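PDB 3SZV: pyroglutatmate porin OpdO from Pseudomonas aeruginosa, which probably forms an outer-membrane beta-barrel channel of the OprD family, through which small carboxylates such as pyroglutamate are thought to pass. Local coordinates for residues 28-33 with 55-60; 49-54 with 139-144; 74-79 with 143-148. All coordinates share one frame; numbering follows the deposited sequence. Where two conformers were deposited one is given.

Contact 1 of 3, residues 28-33 with 55-60; sequences ELRNFY and LLRLES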
loop_
_atom_site.group_PDB
_atom_site.type_symbol
_atom_site.label_atom_id
_atom_site.label_comp_id
_atom_site.label_asym_id
_atom_site.label_seq_id
_atom_site.Cartn_x
_atom_site.Cartn_y
_atom_site.Cartn_z
ATOM N N GLU A 28 0.982 0.672 -18.978
ATOM C CA GLU A 28 0.260 1.762 -18.335
ATOM C C GLU A 28 0.971 3.091 -18.566
ATOM O O GLU A 28 2.196 3.183 -18.456
ATOM C CB GLU A 28 0.076 1.517 -16.830
ATOM C CG GLU A 28 -0.666 2.663 -16.151
ATOM C CD GLU A 28 -0.768 2.497 -14.650
ATOM O OE1 GLU A 28 -0.280 1.475 -14.121
ATOM O OE2 GLU A 28 -1.338 3.395 -14.000
ATOM N N LEU A 29 0.193 4.117 -18.905
ATOM C CA LEU A 29 0.715 5.472 -19.029
ATOM C C LEU A 29 0.176 6.278 -17.865
ATOM O O LEU A 29 -1.008 6.192 -17.549
ATOM C CB LEU A 29 0.244 6.112 -20.332
ATOM C CG LEU A 29 1.032 5.843 -21.621
ATOM C CD1 LEU A 29 1.489 4.397 -21.735
ATOM C CD2 LEU A 29 0.208 6.253 -22.840
ATOM N N ARG A 30 1.039 7.058 -17.223
ATOM C CA ARG A 30 0.615 7.911 -16.122
ATOM C C ARG A 30 1.175 9.291 -16.295
ATOM O O ARG A 30 2.370 9.466 -16.523
ATOM C CB ARG A 30 1.131 7.371 -14.800
ATOM C CG ARG A 30 0.462 6.138 -14.344
ATOM C CD ARG A 30 0.892 5.877 -12.926
ATOM N NE ARG A 30 0.528 4.539 -12.518
ATOM C CZ ARG A 30 0.911 3.988 -11.375
ATOM N NH1 ARG A 30 1.667 4.675 -10.526
ATOM N NH2 ARG A 30 0.520 2.759 -11.084
ATOM N N ASN A 31 0.310 10.286 -16.170
ATOM C CA ASN A 31 0.740 11.660 -16.206
ATOM C C ASN A 31 0.345 12.246 -14.857
ATOM O O ASN A 31 -0.830 12.230 -14.480
ATOM C CB ASN A 31 0.067 12.397 -17.360
ATOM C CG ASN A 31 0.597 13.802 -17.531
ATOM O OD1 ASN A 31 0.071 14.745 -16.946
ATOM N ND2 ASN A 31 1.655 13.948 -18.320
ATOM N N PHE A 32 1.332 12.754 -14.136
ATOM C CA PHE A 32 1.154 13.090 -12.731
ATOM C C PHE A 32 1.559 14.533 -12.466
ATOM O O PHE A 32 2.688 14.931 -12.758
ATOM C CB PHE A 32 2.009 12.152 -11.875
ATOM C CG PHE A 32 1.557 12.040 -10.445
ATOM C CD1 PHE A 32 0.939 10.886 -9.998
ATOM C CD2 PHE A 32 1.754 13.077 -9.550
ATOM C CE1 PHE A 32 0.525 10.766 -8.686
ATOM C CE2 PHE A 32 1.339 12.964 -8.232
ATOM C CZ PHE A 32 0.724 11.807 -7.803
ATOM N N TYR A 33 0.636 15.306 -11.915
ATOM C CA TYR A 33 0.936 16.663 -11.493
ATOM C C TYR A 33 0.721 16.783 -9.992
ATOM O O TYR A 33 -0.265 16.280 -9.445
ATOM C CB TYR A 33 0.077 17.685 -12.231
ATOM C CG TYR A 33 0.291 19.085 -11.713
ATOM C CD1 TYR A 33 1.407 19.818 -12.086
ATOM C CD2 TYR A 33 -0.613 19.663 -10.833
ATOM C CE1 TYR A 33 1.613 21.102 -11.604
ATOM C CE2 TYR A 33 -0.419 20.942 -10.348
ATOM C CZ TYR A 33 0.693 21.654 -10.737
ATOM O OH TYR A 33 0.887 22.930 -10.253
ATOM N N LEU A 55 4.718 2.208 -17.536
ATOM C CA LEU A 55 4.872 0.991 -16.756
ATOM C C LEU A 55 4.539 -0.202 -17.637
ATOM O O LEU A 55 3.391 -0.375 -18.047
ATOM C CB LEU A 55 3.950 1.016 -15.543
ATOM C CG LEU A 55 4.126 2.205 -14.591
ATOM C CD1 LEU A 55 3.330 3.440 -15.025
ATOM C CD2 LEU A 55 3.698 1.772 -13.201
ATOM N N LEU A 56 5.547 -1.014 -17.937
ATOM C CA LEU A 56 5.353 -2.215 -18.742
ATOM C C LEU A 56 5.396 -3.417 -17.810
ATOM O O LEU A 56 6.384 -3.631 -17.112
ATOM C CB LEU A 56 6.461 -2.323 -19.784
ATOM C CG LEU A 56 6.402 -3.554 -20.684
ATOM C CD1 LEU A 56 5.238 -3.446 -21.666
ATOM C CD2 LEU A 56 7.714 -3.719 -21.440
ATOM N N ARG A 57 4.313 -4.186 -17.782
ATOM C CA ARG A 57 4.215 -5.357 -16.916
ATOM C C ARG A 57 4.128 -6.632 -17.752
ATOM O O ARG A 57 3.268 -6.746 -18.619
ATOM C CB ARG A 57 2.980 -5.245 -16.018
ATOM C CG ARG A 57 3.032 -4.101 -15.000
ATOM C CD ARG A 57 1.693 -3.951 -14.268
ATOM N NE ARG A 57 1.722 -2.938 -13.208
ATOM C CZ ARG A 57 1.283 -1.686 -13.334
ATOM N NH1 ARG A 57 0.773 -1.260 -14.486
ATOM N NH2 ARG A 57 1.351 -0.857 -12.301
ATOM N N LEU A 58 5.032 -7.576 -17.510
ATOM C CA LEU A 58 4.945 -8.882 -18.147
ATOM C C LEU A 58 4.829 -9.947 -17.068
ATOM O O LEU A 58 5.590 -9.945 -16.101
ATOM C CB LEU A 58 6.158 -9.174 -19.023
ATOM C CG LEU A 58 6.144 -10.599 -19.592
ATOM C CD1 LEU A 58 6.254 -10.604 -21.115
ATOM C CD2 LEU A 58 7.231 -11.464 -18.961
ATOM N N GLU A 59 3.855 -10.839 -17.223
ATOM C CA GLU A 59 3.711 -11.976 -16.327
ATOM C C GLU A 59 3.731 -13.258 -17.143
ATOM O O GLU A 59 2.830 -13.493 -17.952
ATOM C CB GLU A 59 2.399 -11.899 -15.548
ATOM C CG GLU A 59 2.426 -10.936 -14.382
ATOM C CD GLU A 59 1.303 -11.200 -13.393
ATOM O OE1 GLU A 59 0.273 -11.788 -13.794
ATOM O OE2 GLU A 59 1.458 -10.830 -12.211
ATOM N N SER A 60 4.749 -14.091 -16.951
ATOM C CA SER A 60 4.842 -15.318 -17.735
ATOM C C SER A 60 3.839 -16.340 -17.249
ATOM O O SER A 60 3.258 -16.209 -16.162
ATOM C CB SER A 60 6.244 -15.939 -17.667
ATOM O OG SER A 60 6.428 -16.651 -16.447
#
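Leu55 and Glu28 form an antiparallel hydrogen-bonded pair, and their side chains rise on the same face of the sheet. Glu28 N donates to Leu55 O over 2.8 Å, and Leu55 N returns a bond of 2.9 Å to Glu28 O. The Glu28 chain, fully extended with CG trans to N (chi1 179°), carries its carboxylate between two arginines. Glu28 OE1 takes Arg57 NH1 at 3.0 Å through its anti lone pair, in the guanidinium plane; Arg57 NH2 adds a weak bond. Glu28 OE2 receives Arg30 NE at 2.6 Å from well above the carboxylate plane, and also bonds Ser395 OG. With both oxygens gripped, the carboxylate is held against rotation and probably offsets the charge of the two guanidiniums, whose NH2 atoms lie 3.9 Å apart. Leu55 supplies the apolar part: CD2 lies over one face of the Arg30 guanidinium, off-centre, while CD1 lies 3.9 Å from Arg30 NE. Asp138 of the loop before strand 145-147 gives Arg30 NH2 a further salt bridge. The network sits on the beta hairpin of strands 24-38 and 49-59, flanked by strand 387-399 on one side and strand 67-81 on the other.

Contact 2 of 3, residues 49-54 with 139-144; sequences EWAQGF and TRLLPE. With C8E ((hydroxyethyloxy)tri(ethyloxy)octane), chain C.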
loop_
_atom_site.group_PDB
_atom_site.type_symbol
_atom_site.label_atom_id
_atom_site.label_comp_id
_atom_site.label_asym_id
_atom_site.label_seq_id
_atom_site.Cartn_x
_atom_site.Cartn_y
_atom_site.Cartn_z
ATOM N N GLU A 49 5.505 19.773 -9.313
ATOM C CA GLU A 49 6.146 18.790 -10.172
ATOM C C GLU A 49 5.163 18.202 -11.177
ATOM O O GLU A 49 4.027 17.877 -10.836
ATOM C CB GLU A 49 6.777 17.675 -9.339
ATOM N N TRP A 50 5.612 18.073 -12.421
ATOM C CA TRP A 50 4.820 17.459 -13.475
ATOM C C TRP A 50 5.689 16.387 -14.106
ATOM O O TRP A 50 6.854 16.642 -14.419
ATOM C CB TRP A 50 4.453 18.506 -14.526
ATOM C CG TRP A 50 3.445 18.051 -15.531
ATOM C CD1 TRP A 50 2.567 17.014 -15.405
ATOM C CD2 TRP A 50 3.204 18.628 -16.822
ATOM N NE1 TRP A 50 1.795 16.910 -16.542
ATOM C CE2 TRP A 50 2.168 17.886 -17.423
ATOM C CE3 TRP A 50 3.766 19.698 -17.523
ATOM C CZ2 TRP A 50 1.681 18.182 -18.696
ATOM C CZ3 TRP A 50 3.279 19.989 -18.787
ATOM C CH2 TRP A 50 2.249 19.232 -19.359
ATOM N N ALA A 51 5.146 15.190 -14.289
ATOM C CA ALA A 51 5.946 14.104 -14.833
ATOM C C ALA A 51 5.118 13.097 -15.619
ATOM O O ALA A 51 3.915 12.959 -15.408
ATOM C CB ALA A 51 6.729 13.406 -13.718
ATOM N N GLN A 52 5.782 12.403 -16.532
ATOM C CA GLN A 52 5.158 11.361 -17.339
ATOM C C GLN A 52 5.825 10.020 -17.063
ATOM O O GLN A 52 7.060 9.920 -17.027
ATOM C CB GLN A 52 5.285 11.689 -18.829
ATOM C CG GLN A 52 4.756 10.593 -19.743
ATOM C CD GLN A 52 3.250 10.415 -19.629
ATOM O OE1 GLN A 52 2.500 11.392 -19.557
ATOM N NE2 GLN A 52 2.802 9.167 -19.610
ATOM N N GLY A 53 5.012 8.985 -16.892
ATOM C CA GLY A 53 5.530 7.665 -16.598
ATOM C C GLY A 53 4.987 6.586 -17.511
ATOM O O GLY A 53 3.896 6.712 -18.071
ATOM N N PHE A 54 5.763 5.519 -17.653
ATOM C CA PHE A 54 5.369 4.350 -18.427
ATOM C C PHE A 54 5.663 3.137 -17.574
ATOM O O PHE A 54 6.725 3.048 -16.960
ATOM C CB PHE A 54 6.174 4.249 -19.727
ATOM C CG PHE A 54 6.024 5.444 -20.628
ATOM C CD1 PHE A 54 5.115 5.430 -21.673
ATOM C CD2 PHE A 54 6.781 6.581 -20.417
ATOM C CE1 PHE A 54 4.970 6.531 -22.501
ATOM C CE2 PHE A 54 6.643 7.691 -21.243
ATOM C CZ PHE A 54 5.736 7.663 -22.284
ATOM N N THR A 139 1.331 5.564 -4.822
ATOM C CA THR A 139 0.495 6.760 -4.951
ATOM C C THR A 139 1.195 7.929 -5.633
ATOM O O THR A 139 0.701 9.058 -5.601
ATOM C CB THR A 139 -0.060 7.235 -3.592
ATOM O OG1 THR A 139 1.020 7.432 -2.678
ATOM C CG2 THR A 139 -1.034 6.213 -3.028
ATOM N N ARG A 140 2.339 7.659 -6.257
ATOM C CA ARG A 140 3.015 8.687 -7.040
ATOM C C ARG A 140 3.082 8.285 -8.513
ATOM O O ARG A 140 2.153 7.670 -9.042
ATOM C CB ARG A 140 4.413 8.953 -6.480
ATOM C CG ARG A 140 4.406 9.622 -5.108
ATOM C CD ARG A 140 5.797 10.120 -4.746
ATOM N N LEU A 141 4.174 8.627 -9.182
ATOM C CA LEU A 141 4.288 8.337 -10.604
ATOM C C LEU A 141 4.583 6.861 -10.883
ATOM O O LEU A 141 3.967 6.250 -11.765
ATOM C CB LEU A 141 5.382 9.197 -11.233
ATOM C CG LEU A 141 5.479 9.066 -12.758
ATOM C CD1 LEU A 141 4.313 9.765 -13.451
ATOM C CD2 LEU A 141 6.809 9.594 -13.276
ATOM N N LEU A 142 5.563 6.324 -10.166
ATOM C CA LEU A 142 6.028 4.957 -10.371
ATOM C C LEU A 142 6.064 4.239 -9.033
ATOM O O LEU A 142 6.288 4.860 -7.994
ATOM C CB LEU A 142 7.417 4.956 -11.025
ATOM C CG LEU A 142 7.497 5.649 -12.386
ATOM C CD1 LEU A 142 8.943 5.836 -12.824
ATOM C CD2 LEU A 142 6.714 4.873 -13.451
ATOM N N PRO A 143 5.819 2.928 -9.033
ATOM C CA PRO A 143 5.677 2.218 -7.757
ATOM C C PRO A 143 6.979 2.056 -6.968
ATOM O O PRO A 143 8.077 1.970 -7.549
ATOM C CB PRO A 143 5.159 0.833 -8.180
ATOM C CG PRO A 143 5.592 0.698 -9.634
ATOM C CD PRO A 143 5.509 2.079 -10.196
ATOM N N GLU A 144 6.853 2.003 -5.647
ATOM C CA GLU A 144 7.915 1.474 -4.805
ATOM C C GLU A 144 8.096 -0.029 -5.103
ATOM O O GLU A 144 7.120 -0.741 -5.356
ATOM C CB GLU A 144 7.547 1.680 -3.331
ATOM C CG GLU A 144 8.597 1.188 -2.336
ATOM C CD GLU A 144 8.163 1.341 -0.890
ATOM O OE1 GLU A 144 6.953 1.392 -0.632
ATOM O OE2 GLU A 144 9.044 1.425 -0.004
HETATM C C1 C8E C . 22.114 0.543 -16.393
HETATM C C2 C8E C . 20.778 0.267 -17.072
HETATM C C3 C8E C . 20.427 -1.212 -16.993
HETATM C C4 C8E C . 19.353 -1.572 -18.015
HETATM C C5 C8E C . 18.086 -0.767 -17.770
HETATM C C6 C8E C . 16.974 -1.075 -18.771
HETATM C C7 C8E C . 15.737 -0.229 -18.480
HETATM C C8 C8E C . 14.495 -0.695 -19.243
HETATM O O9 C8E C . 13.415 0.206 -19.030
HETATM C C10 C8E C . 12.257 -0.149 -19.766
HETATM C C11 C8E C . 11.124 0.856 -19.537
HETATM O O12 C8E C . 9.967 0.478 -20.259
HETATM C C13 C8E C . 8.796 1.163 -19.851
HETATM C C16 C8E C . 7.239 2.893 -23.173
HETATM C C17 C8E C . 8.398 3.306 -24.071
HETATM O O18 C8E C . 8.111 4.531 -24.709
HETATM C C19 C8E C . 8.391 5.638 -23.884
HETATM C C20 C8E C . 9.816 6.108 -24.152
HETATM O O21 C8E C . 9.809 7.449 -24.584
#
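Leu141 lays its forked end over the backbone of Ala51, Gln52 and Gly53. Leu141 CD1 comes to 3.6 Å from Gly53 N and also meets Ala51 O, while Leu141 CD2 reaches 3.8 Å from both Gln52 O and Ala51 CB. The chi1 of -174° swings CG away from the leucine's own nitrogen and out toward the strand, where Gly53 presents only backbone, so Leu141 CG approaches Gly53 CA to 4.1 Å. Leu142 follows with a single methyl: its CD2 lies 4.0 Å from Phe54 O and 4.4 Å from Gly53 CA. The interface is therefore apolar groups against backbone and one alanine methyl, with Phe32 of strand 24-38 also touching Leu141. Arg30 NH1 of the neighbouring strand adds weak hydrogen bonds to the carbonyls of Arg140 and Leu141. On the other face of the strand, Gln52 and Phe54 point away from the loop. A detergent molecule, C8E, covers the Phe54 ring there, with C19 3.6 Å above the plane and over its centre; the opposite ring face meets Gln52 NE2 near its rim. The amide oxygen of Gln52 pairs with Asn31 ND2, while NE2 gives a weak bond to Gly53 O. Detergent on one face and a folded-in loop on the other fit the wall of a porin barrel; segment 139-144 is consistent with the constriction loop L3 that narrows the channel in OprD-family barrels.

Contact 3 of 3, residues 74-79 with 143-148; sequences IGLLGF and PELFRG. With C8E ((hydroxyethyloxy)tri(ethyloxy)octane), chain C.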
loop_
_atom_site.group_PDB
_atom_site.type_symbol
_atom_site.label_atom_id
_atom_site.label_comp_id
_atom_site.label_asym_id
_atom_site.label_seq_id
_atom_site.Cartn_x
_atom_site.Cartn_y
_atom_site.Cartn_z
ATOM N N ILE A 74 9.018 -6.056 -14.724
ATOM C CA ILE A 74 8.398 -4.739 -14.701
ATOM C C ILE A 74 9.384 -3.720 -15.259
ATOM O O ILE A 74 10.530 -3.659 -14.831
ATOM C CB ILE A 74 7.894 -4.339 -13.298
ATOM C CG1 ILE A 74 7.181 -2.985 -13.372
ATOM C CG2 ILE A 74 9.035 -4.329 -12.278
ATOM C CD1 ILE A 74 6.318 -2.674 -12.175
ATOM N N GLY A 75 8.939 -2.958 -16.251
ATOM C CA GLY A 75 9.742 -1.894 -16.819
ATOM C C GLY A 75 9.126 -0.568 -16.440
ATOM O O GLY A 75 7.938 -0.328 -16.674
ATOM N N LEU A 76 9.941 0.292 -15.843
ATOM C CA LEU A 76 9.492 1.598 -15.375
ATOM C C LEU A 76 10.298 2.682 -16.059
ATOM O O LEU A 76 11.519 2.583 -16.185
ATOM C CB LEU A 76 9.717 1.719 -13.874
ATOM C CG LEU A 76 9.017 0.683 -13.000
ATOM C CD1 LEU A 76 9.441 0.847 -11.550
ATOM C CD2 LEU A 76 7.509 0.788 -13.142
ATOM N N LEU A 77 9.621 3.737 -16.493
ATOM C CA LEU A 77 10.311 4.854 -17.111
ATOM C C LEU A 77 9.561 6.106 -16.720
ATOM O O LEU A 77 8.343 6.183 -16.874
ATOM C CB LEU A 77 10.333 4.700 -18.636
ATOM C CG LEU A 77 10.938 5.845 -19.445
ATOM C CD1 LEU A 77 12.393 6.053 -19.071
ATOM C CD2 LEU A 77 10.801 5.548 -20.937
ATOM N N GLY A 78 10.287 7.079 -16.189
ATOM C CA GLY A 78 9.684 8.341 -15.832
ATOM C C GLY A 78 10.564 9.496 -16.237
ATOM O O GLY A 78 11.791 9.383 -16.274
ATOM N N PHE A 79 9.934 10.615 -16.557
ATOM C CA PHE A 79 10.688 11.839 -16.749
ATOM C C PHE A 79 9.872 13.059 -16.378
ATOM O O PHE A 79 8.651 13.091 -16.554
ATOM C CB PHE A 79 11.240 11.948 -18.171
ATOM C CG PHE A 79 10.234 11.661 -19.247
ATOM C CD1 PHE A 79 10.117 10.384 -19.781
ATOM C CD2 PHE A 79 9.438 12.668 -19.758
ATOM C CE1 PHE A 79 9.204 10.119 -20.785
ATOM C CE2 PHE A 79 8.521 12.410 -20.761
ATOM C CZ PHE A 79 8.406 11.134 -21.277
ATOM N N PRO A 143 5.819 2.928 -9.033
ATOM C CA PRO A 143 5.677 2.218 -7.757
ATOM C C PRO A 143 6.979 2.056 -6.968
ATOM O O PRO A 143 8.077 1.970 -7.549
ATOM C CB PRO A 143 5.159 0.833 -8.180
ATOM C CG PRO A 143 5.592 0.698 -9.634
ATOM C CD PRO A 143 5.509 2.079 -10.196
ATOM N N GLU A 144 6.853 2.003 -5.647
ATOM C CA GLU A 144 7.915 1.474 -4.805
ATOM C C GLU A 144 8.096 -0.029 -5.103
ATOM O O GLU A 144 7.120 -0.741 -5.356
ATOM C CB GLU A 144 7.547 1.680 -3.331
ATOM C CG GLU A 144 8.597 1.188 -2.336
ATOM C CD GLU A 144 8.163 1.341 -0.890
ATOM O OE1 GLU A 144 6.953 1.392 -0.632
ATOM O OE2 GLU A 144 9.044 1.425 -0.004
ATOM N N LEU A 145 9.338 -0.512 -5.072
ATOM C CA LEU A 145 9.614 -1.946 -5.186
ATOM C C LEU A 145 10.488 -2.365 -4.019
ATOM O O LEU A 145 11.279 -1.566 -3.499
ATOM C CB LEU A 145 10.352 -2.280 -6.491
ATOM C CG LEU A 145 9.622 -1.963 -7.786
ATOM C CD1 LEU A 145 10.543 -2.189 -8.974
ATOM C CD2 LEU A 145 8.370 -2.811 -7.898
ATOM N N PHE A 146 10.332 -3.608 -3.585
ATOM C CA PHE A 146 11.288 -4.207 -2.666
ATOM C C PHE A 146 12.075 -5.272 -3.404
ATOM O O PHE A 146 11.588 -5.860 -4.377
ATOM C CB PHE A 146 10.575 -4.853 -1.474
ATOM C CG PHE A 146 9.718 -3.908 -0.697
ATOM C CD1 PHE A 146 8.348 -4.115 -0.588
ATOM C CD2 PHE A 146 10.287 -2.816 -0.058
ATOM C CE1 PHE A 146 7.548 -3.241 0.149
ATOM C CE2 PHE A 146 9.486 -1.928 0.693
ATOM C CZ PHE A 146 8.115 -2.153 0.774
ATOM N N ARG A 147 13.299 -5.510 -2.959
ATOM C CA ARG A 147 14.067 -6.653 -3.427
ATOM C C ARG A 147 13.976 -7.735 -2.367
ATOM O O ARG A 147 14.230 -7.482 -1.187
ATOM C CB ARG A 147 15.532 -6.278 -3.665
ATOM C CG ARG A 147 16.297 -7.361 -4.433
ATOM C CD ARG A 147 17.741 -6.979 -4.684
ATOM N NE ARG A 147 18.588 -7.339 -3.545
ATOM C CZ ARG A 147 19.905 -7.493 -3.631
ATOM N NH1 ARG A 147 20.524 -7.307 -4.797
ATOM N NH2 ARG A 147 20.596 -7.847 -2.557
ATOM N N GLY A 148 13.608 -8.944 -2.767
ATOM C CA GLY A 148 13.570 -10.021 -1.797
ATOM C C GLY A 148 12.845 -11.255 -2.279
ATOM O O GLY A 148 12.684 -11.470 -3.482
HETATM C C1 C8E C . 22.114 0.543 -16.393
HETATM C C2 C8E C . 20.778 0.267 -17.072
HETATM C C3 C8E C . 20.427 -1.212 -16.993
HETATM C C4 C8E C . 19.353 -1.572 -18.015
HETATM C C5 C8E C . 18.086 -0.767 -17.770
HETATM C C6 C8E C . 16.974 -1.075 -18.771
HETATM C C7 C8E C . 15.737 -0.229 -18.480
HETATM C C8 C8E C . 14.495 -0.695 -19.243
HETATM O O9 C8E C . 13.415 0.206 -19.030
HETATM C C10 C8E C . 12.257 -0.149 -19.766
HETATM C C11 C8E C . 11.124 0.856 -19.537
HETATM O O12 C8E C . 9.967 0.478 -20.259
HETATM C C13 C8E C . 8.796 1.163 -19.851
HETATM C C16 C8E C . 7.239 2.893 -23.173
HETATM C C17 C8E C . 8.398 3.306 -24.071
HETATM O O18 C8E C . 8.111 4.531 -24.709
HETATM C C19 C8E C . 8.391 5.638 -23.884
HETATM C C20 C8E C . 9.816 6.108 -24.152
HETATM O O21 C8E C . 9.809 7.449 -24.584
#
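In this porin beta-barrel, the end of the loop that folds inward after strand 120-124 returns to the wall through strand 145-147, and here it packs on strand 67-81. Four apolar side chains carry the contact: Ile74 and Leu76, which stand on the inner face of the strand, and Pro143 and Leu145 from the loop side. Although the backbones stay well apart, with CA atoms of Leu76 and Pro143 8.5 Å from each other, the side chains span the gap. Leu76 meets Leu145 tip to tip and sets one methyl against the CG-CD edge of the Pro143 ring. The fork of Leu76 divides the work: CD2 touches Pro143 CD at 3.8 Å and CD1 reaches Leu145 CD1 at 4.1 Å. Ile74 repeats the division more loosely: its CD1 approaches Pro143 CG, and its CG2 approaches Leu145 CD1 at 4.2 Å. Leu145 CD1 is thus met by methyls of both wall residues, and the ring of Pro143 by the other two.

Polar anchors hold the loop side of this apolar patch. Pro143 O bonds Lys170 NZ of strand 159-170, whose side chain also touches Leu76 and Leu145. Glu144 turns away from the wall; its OE1 accepts Asn137 N and its OE2 pairs with Asn169 ND2, while its carbonyl takes His128 ND1.

Across the strand the environment changes to detergent. Leu77 points outward, its CG trans to N (chi1 176°), and a C8E molecule abuts the outer surface by its ether end, with C13 3.6 Å from Gly75 O and C11 3.8 Å from Leu76 O, and its octyl tail leads away from the strand. The closest approach of this detergent to the segment is made by Leu77 CD2, 3.4 Å from C8E C20.

How the contacts relate
From the N terminus, contact 1 comes first and closes the shortest loop, the hairpin of strands 24-38 and 49-59. Contact 2 starts at 49-54, within the span of that hairpin, and ends far beyond it at 139-144, so contacts 1 and 2 cross. Contact 3 opens only after contact 1 has closed; it leaves strand 67-81 and ends on the same part of the chain as contact 2, sharing Pro143 and Glu144. Strand 49-59 joins them all: hydrogen bonds link it to 24-38 and to 67-81, and Leu55 touches Pro143 and Leu76. Together the contacts tie three successive wall strands to one inward-folded loop.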